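Local coordinates for pyridoxamine 5'-phosphate oxidase-related, FMN-binding (Mycobacterium smegmatis, PDB 3F7E), which probably acts as a coenzyme F420-dependent reductase, an oxidoreductase built on the split-barrel fold of the FMN-binding clan, at residues S10-P15 with M34-D39; H47-Q52 with K113-I118. All blocks are in the same frame, centred on the assembly; numbering follows the deposited sequence. Where two conformers were deposited one is given.

Contact 1 packs a helix on an edge of the antiparallel sheet, whereas contact 2 lies within the sheet; their centres are about 20 Å apart, on opposite sides of the centre of the chain. Contact 1 lays the N-terminal helix 9-13 against the short strand 37-38; contact 2 pairs the end of strand 43-48 with the start of strand 116-127. Strands 37-38 and 43-48 are consecutive in the chain and adjacent in the sheet. In one of the two conformers of M34, its CE comes 4.2 Å from NE2 of H47, so the two contacts also touch. Both belong to the scaffold of a fold that in relatives binds a flavin-type cofactor.

Contact 1: residues S10-P15 with M34-D39; sequences SLLERP and MWFAWD
F36 and W38 receive L12 where the N-terminal helix 9-13 packs on strand 37-38, an outermost strand, within this chain, of the antiparallel sheet in this split-barrel fold. The CB of F36 does not point at the helix, but the first torsion, with CG between the backbone N and the carbonyl carbon (chi1 66°), carries the ring end inward. There the ring edge meets the peptide chain: CE2 of F36 is 3.4 Å from O of L12, with that oxygen near the ring plane, whereas the leucine branch is less close, CD2 of L12 lying 4.2 Å from CE2 of F36. R101 adds a cation-pi contact to the same phenyl ring, and M65 of strand 62-68 touches both F36 and L12. At W38 the evidence shifts from edge to face. CB of L12 stands 3.8 Å from the centroid of the five-membered ring, 21° off its normal, which meets the criterion for a CH-pi contact. The indole nitrogen is engaged elsewhere, NE1 of W38 being hydrogen-bonded to E9 just before the segment. Farther along the indole, CD1 of L12 sits 3.7 Å above the ring plane, over its centre.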
loop_
_atom_site.group_PDB
_atom_site.type_symbol
_atom_site.label_atom_id
_atom_site.label_comp_id
_atom_site.label_asym_id
_atom_site.label_seq_id
_atom_site.Cartn_x
_atom_site.Cartn_y
_atom_site.Cartn_z
ATOM N N SER A 10 -9.206 12.866 9.889
ATOM C CA SER A 10 -9.410 11.922 10.969
ATOM C C SER A 10 -8.699 10.583 10.755
ATOM O O SER A 10 -8.244 9.977 11.734
ATOM C CB SER A 10 -10.906 11.696 11.165
ATOM O OG SER A 10 -11.534 11.448 9.924
ATOM N N LEU A 11 -8.615 10.116 9.499
ATOM C CA LEU A 11 -7.944 8.848 9.170
ATOM C C LEU A 11 -6.468 8.962 9.475
ATOM O O LEU A 11 -5.881 8.006 9.958
ATOM C CB LEU A 11 -8.160 8.404 7.710
ATOM C CG LEU A 11 -9.498 7.747 7.380
ATOM C CD1 LEU A 11 -9.630 7.606 5.882
ATOM C CD2 LEU A 11 -9.598 6.389 8.084
ATOM N N LEU A 12 -5.879 10.137 9.254
ATOM C CA LEU A 12 -4.462 10.334 9.522
ATOM C C LEU A 12 -4.171 10.509 10.995
ATOM O O LEU A 12 -3.024 10.388 11.406
ATOM C CB LEU A 12 -3.934 11.536 8.755
ATOM C CG LEU A 12 -4.034 11.421 7.236
ATOM C CD1 LEU A 12 -3.502 12.703 6.601
ATOM C CD2 LEU A 12 -3.248 10.206 6.694
ATOM N N GLU A 13 -5.202 10.843 11.788
ATOM C CA GLU A 13 -5.021 10.986 13.237
ATOM C C GLU A 13 -5.115 9.681 14.022
ATOM O O GLU A 13 -4.809 9.614 15.218
ATOM C CB GLU A 13 -6.031 12.008 13.783
ATOM C CG GLU A 13 -5.691 13.427 13.288
ATOM C CD GLU A 13 -6.667 14.498 13.767
ATOM O OE1 GLU A 13 -7.690 14.155 14.367
ATOM O OE2 GLU A 13 -6.412 15.697 13.534
ATOM N N ARG A 14 -5.568 8.642 13.341
ATOM C CA ARG A 14 -5.785 7.349 13.966
ATOM C C ARG A 14 -4.553 6.448 13.864
ATOM O O ARG A 14 -3.764 6.565 12.902
ATOM C CB ARG A 14 -6.993 6.659 13.327
ATOM C CG ARG A 14 -8.308 7.379 13.669
ATOM C CD ARG A 14 -9.477 6.875 12.859
ATOM N NE ARG A 14 -9.767 5.461 13.104
ATOM C CZ ARG A 14 -10.665 4.742 12.425
ATOM N NH1 ARG A 14 -10.848 3.446 12.699
ATOM N NH2 ARG A 14 -11.384 5.315 11.464
ATOM N N PRO A 15 -4.393 5.523 14.842
ATOM C CA PRO A 15 -3.271 4.564 14.802
ATOM C C PRO A 15 -3.563 3.406 13.834
ATOM O O PRO A 15 -3.743 2.241 14.254
ATOM C CB PRO A 15 -3.162 4.104 16.266
ATOM C CG PRO A 15 -4.582 4.201 16.795
ATOM C CD PRO A 15 -5.210 5.395 16.078
HETATM N N MSE A 34 3.388 0.313 7.266
HETATM C CA MSE A 34 4.216 1.168 8.157
HETATM C C MSE A 34 3.364 1.826 9.255
HETATM O O MSE A 34 2.245 2.230 8.983
HETATM C CB MSE A 34 4.868 2.332 7.356
HETATM C CG MSE A 34 5.725 1.917 6.200
HETATM SE SE MSE A 34 7.358 1.051 6.804
HETATM C CE MSE A 34 8.281 0.991 5.120
ATOM N N TRP A 35 3.901 1.999 10.456
ATOM C CA TRP A 35 3.377 3.024 11.357
ATOM C C TRP A 35 3.740 4.398 10.789
ATOM O O TRP A 35 4.792 4.552 10.141
ATOM C CB TRP A 35 3.967 2.813 12.751
ATOM C CG TRP A 35 3.420 1.560 13.485
ATOM C CD1 TRP A 35 2.261 0.877 13.213
ATOM C CD2 TRP A 35 3.987 0.927 14.637
ATOM N NE1 TRP A 35 2.099 -0.173 14.099
ATOM C CE2 TRP A 35 3.142 -0.147 14.990
ATOM C CE3 TRP A 35 5.143 1.153 15.391
ATOM C CZ2 TRP A 35 3.419 -0.988 16.069
ATOM C CZ3 TRP A 35 5.418 0.305 16.465
ATOM C CH2 TRP A 35 4.549 -0.738 16.799
ATOM N N PHE A 36 2.880 5.387 11.039
ATOM C CA PHE A 36 3.190 6.748 10.636
ATOM C C PHE A 36 2.740 7.699 11.731
ATOM O O PHE A 36 1.860 7.368 12.553
ATOM C CB PHE A 36 2.565 7.130 9.273
ATOM C CG PHE A 36 1.066 7.167 9.284
ATOM C CD1 PHE A 36 0.341 6.028 9.003
ATOM C CD2 PHE A 36 0.368 8.319 9.630
ATOM C CE1 PHE A 36 -1.046 6.036 9.038
ATOM C CE2 PHE A 36 -1.008 8.340 9.678
ATOM C CZ PHE A 36 -1.718 7.197 9.372
ATOM N N ALA A 37 3.281 8.913 11.697
ATOM C CA ALA A 37 2.796 10.010 12.537
ATOM C C ALA A 37 2.415 11.175 11.634
ATOM O O ALA A 37 3.108 11.446 10.674
ATOM C CB ALA A 37 3.873 10.455 13.530
ATOM N N TRP A 38 1.316 11.854 11.933
ATOM C CA TRP A 38 0.841 13.021 11.196
ATOM C C TRP A 38 0.712 14.177 12.166
ATOM O O TRP A 38 0.101 14.024 13.222
ATOM C CB TRP A 38 -0.529 12.687 10.597
ATOM C CG TRP A 38 -1.303 13.841 9.997
ATOM C CD1 TRP A 38 -2.485 14.396 10.479
ATOM C CD2 TRP A 38 -1.008 14.546 8.789
ATOM N NE1 TRP A 38 -2.919 15.382 9.637
ATOM C CE2 TRP A 38 -2.031 15.511 8.603
ATOM C CE3 TRP A 38 0.036 14.476 7.854
ATOM C CZ2 TRP A 38 -2.058 16.370 7.510
ATOM C CZ3 TRP A 38 0.013 15.334 6.770
ATOM C CH2 TRP A 38 -1.029 16.281 6.610
ATOM N N ASP A 39 1.300 15.321 11.829
ATOM C CA ASP A 39 1.248 16.485 12.718
ATOM C C ASP A 39 0.334 17.598 12.190
ATOM O O ASP A 39 0.358 18.705 12.729
ATOM C CB ASP A 39 2.672 17.015 12.996
ATOM C CG ASP A 39 3.315 17.657 11.796
ATOM O OD1 ASP A 39 4.460 18.133 11.972
ATOM O OD2 ASP A 39 2.680 17.690 10.710
#

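Contact 2: residues H47-Q52 with K113-I118; sequences HTTKRQ and KADRVI
T48 and R116 face each other as a non-hydrogen-bonded antiparallel pair, their CA atoms 4.3 Å apart and their side chains on one face of the sheet. The threonine methyl lies over a face of the guanidinium, offset toward its rim, with CG2 of T48 3.5 Å from NE of R116. A bend at chi2 (-81°) folds the arginine chain back across T48, while D112 forms a salt bridge with NE and T46 hydrogen-bonds to NH1, two anchors that help fix the plane of the group.

H47 and V117 form the adjoining hydrogen-bonded pair, their side chains on the opposite face. N of V117 donates to O of H47 at 2.8 Å, and N of H47 returns a longer bond to O of V117 at 3.2 Å; the side chains meet through CB of H47 and CG2 of V117. Beyond the bridge T49 crosses V117 at about a right angle, its CG2 3.6 Å from CG1 of V117.

D115, just before strand 116-127, bonds to both T49 and K50. Its backbone O accepts the N-H of T49 at 2.9 Å, and its carboxylate turns to the extended K50 chain. In one of the two conformers of K50, its NZ reaches OD2 of D115 at 2.9 Å on the syn side, 31° out of the carboxylate plane, so the salt bridge is tilted. The other oxygen, OD1 of D115, accepts from a water that also hydrogen-bonds to OG1 of T49.

The hydroxyl of T48 serves the turn: its OG1 accepts from N of K50 at 3.2 Å. This is an ST turn at the end of strand 43-48, where the chain leaves the sheet before helix 52-59, while the paired strands belong to the antiparallel sheet of the split-barrel fold.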
loop_
_atom_site.group_PDB
_atom_site.type_symbol
_atom_site.label_atom_id
_atom_site.label_comp_id
_atom_site.label_asym_id
_atom_site.label_seq_id
_atom_site.Cartn_x
_atom_site.Cartn_y
_atom_site.Cartn_z
ATOM N N HIS A 47 12.694 4.569 9.570
ATOM C CA HIS A 47 13.411 3.720 8.586
ATOM C C HIS A 47 14.828 3.509 9.131
ATOM O O HIS A 47 15.292 4.212 10.033
ATOM C CB HIS A 47 13.577 4.427 7.201
ATOM C CG HIS A 47 12.356 4.448 6.307
ATOM N ND1 HIS A 47 11.165 5.072 6.634
ATOM C CD2 HIS A 47 12.178 3.949 5.060
ATOM C CE1 HIS A 47 10.308 4.939 5.633
ATOM N NE2 HIS A 47 10.900 4.267 4.662
ATOM N N THR A 48 15.552 2.565 8.545
ATOM C CA THR A 48 17.007 2.576 8.715
ATOM C C THR A 48 17.688 2.932 7.395
ATOM O O THR A 48 17.113 2.828 6.302
ATOM C CB THR A 48 17.604 1.272 9.244
ATOM O OG1 THR A 48 17.755 0.399 8.134
ATOM C CG2 THR A 48 16.754 0.666 10.372
ATOM N N THR A 49 18.937 3.339 7.504
ATOM C CA THR A 49 19.700 3.706 6.329
ATOM C C THR A 49 20.247 2.502 5.543
ATOM O O THR A 49 20.923 2.683 4.519
ATOM C CB THR A 49 20.902 4.534 6.734
ATOM O OG1 THR A 49 21.703 3.759 7.629
ATOM C CG2 THR A 49 20.463 5.845 7.408
ATOM N N LYS A 50 19.948 1.298 6.024
ATOM C CA LYS A 50 20.562 0.081 5.491
ATOM C C LYS A 50 19.670 -0.767 4.586
ATOM O O LYS A 50 20.139 -1.770 4.019
ATOM C CB LYS A 50 21.088 -0.779 6.642
ATOM C CG LYS A 50 22.269 -0.174 7.397
ATOM C CD LYS A 50 22.989 -1.235 8.212
ATOM C CE LYS A 50 24.320 -0.715 8.743
ATOM N NZ LYS A 50 24.727 -1.425 9.993
ATOM N N ARG A 51 18.395 -0.399 4.461
ATOM C CA ARG A 51 17.439 -1.152 3.624
ATOM C C ARG A 51 17.098 -0.485 2.295
ATOM O O ARG A 51 17.356 0.709 2.099
ATOM C CB ARG A 51 16.111 -1.424 4.354
ATOM C CG ARG A 51 16.165 -1.804 5.822
ATOM C CD ARG A 51 16.319 -3.311 6.082
ATOM N NE ARG A 51 15.556 -4.228 5.213
ATOM C CZ ARG A 51 14.471 -4.911 5.582
ATOM N NH1 ARG A 51 13.964 -4.767 6.799
ATOM N NH2 ARG A 51 13.877 -5.734 4.722
ATOM N N GLN A 52 16.467 -1.257 1.409
ATOM C CA GLN A 52 16.151 -0.799 0.068
ATOM C C GLN A 52 15.194 0.389 0.073
ATOM O O GLN A 52 15.307 1.265 -0.781
ATOM C CB GLN A 52 15.567 -1.927 -0.791
ATOM C CG GLN A 52 15.426 -1.555 -2.252
ATOM C CD GLN A 52 16.755 -1.205 -2.912
ATOM O OE1 GLN A 52 17.758 -1.931 -2.763
ATOM N NE2 GLN A 52 16.773 -0.092 -3.648
ATOM N N LYS A 113 19.244 0.792 16.227
ATOM C CA LYS A 113 19.034 2.232 16.466
ATOM C C LYS A 113 20.110 3.157 15.878
ATOM O O LYS A 113 19.778 4.250 15.449
ATOM C CB LYS A 113 18.819 2.505 17.958
ATOM C CG LYS A 113 20.057 2.257 18.821
ATOM C CD LYS A 113 19.777 2.514 20.298
ATOM C CE LYS A 113 21.040 2.429 21.139
ATOM N NZ LYS A 113 20.756 2.599 22.581
ATOM N N ALA A 114 21.377 2.751 15.841
ATOM C CA ALA A 114 22.429 3.628 15.304
ATOM C C ALA A 114 22.134 4.031 13.856
ATOM O O ALA A 114 22.568 5.097 13.414
ATOM C CB ALA A 114 23.819 2.977 15.425
ATOM N N ASP A 115 21.381 3.197 13.133
ATOM C CA ASP A 115 21.077 3.439 11.724
ATOM C C ASP A 115 19.656 3.968 11.477
ATOM O O ASP A 115 19.223 4.103 10.326
ATOM C CB ASP A 115 21.276 2.154 10.924
ATOM C CG ASP A 115 22.682 1.614 11.055
ATOM O OD1 ASP A 115 23.626 2.424 11.001
ATOM O OD2 ASP A 115 22.841 0.385 11.199
ATOM N N ARG A 116 18.923 4.271 12.552
ATOM C CA ARG A 116 17.552 4.757 12.430
ATOM C C ARG A 116 17.486 6.208 11.995
ATOM O O ARG A 116 18.312 7.024 12.448
ATOM C CB ARG A 116 16.791 4.563 13.761
ATOM C CG ARG A 116 16.345 3.110 14.018
ATOM C CD ARG A 116 15.069 2.772 13.270
ATOM N NE ARG A 116 14.880 1.320 13.196
ATOM C CZ ARG A 116 13.880 0.750 12.547
ATOM N NH1 ARG A 116 12.923 1.488 11.990
ATOM N NH2 ARG A 116 13.816 -0.572 12.485
ATOM N N VAL A 117 16.492 6.526 11.162
ATOM C CA VAL A 117 16.222 7.885 10.721
ATOM C C VAL A 117 14.721 8.135 10.791
ATOM O O VAL A 117 13.898 7.204 10.863
ATOM C CB VAL A 117 16.743 8.155 9.275
ATOM C CG1 VAL A 117 18.279 8.067 9.196
ATOM C CG2 VAL A 117 16.100 7.184 8.278
ATOM N N ILE A 118 14.384 9.423 10.730
ATOM C CA ILE A 118 13.014 9.897 10.588
ATOM C C ILE A 118 12.862 10.393 9.161
ATOM O O ILE A 118 13.610 11.274 8.731
ATOM C CB ILE A 118 12.705 11.072 11.537
ATOM C CG1 ILE A 118 13.201 10.795 12.967
ATOM C CG2 ILE A 118 11.227 11.421 11.456
ATOM C CD1 ILE A 118 12.995 11.957 13.924
HETATM O O HOH W 1 23.367 5.132 9.189
#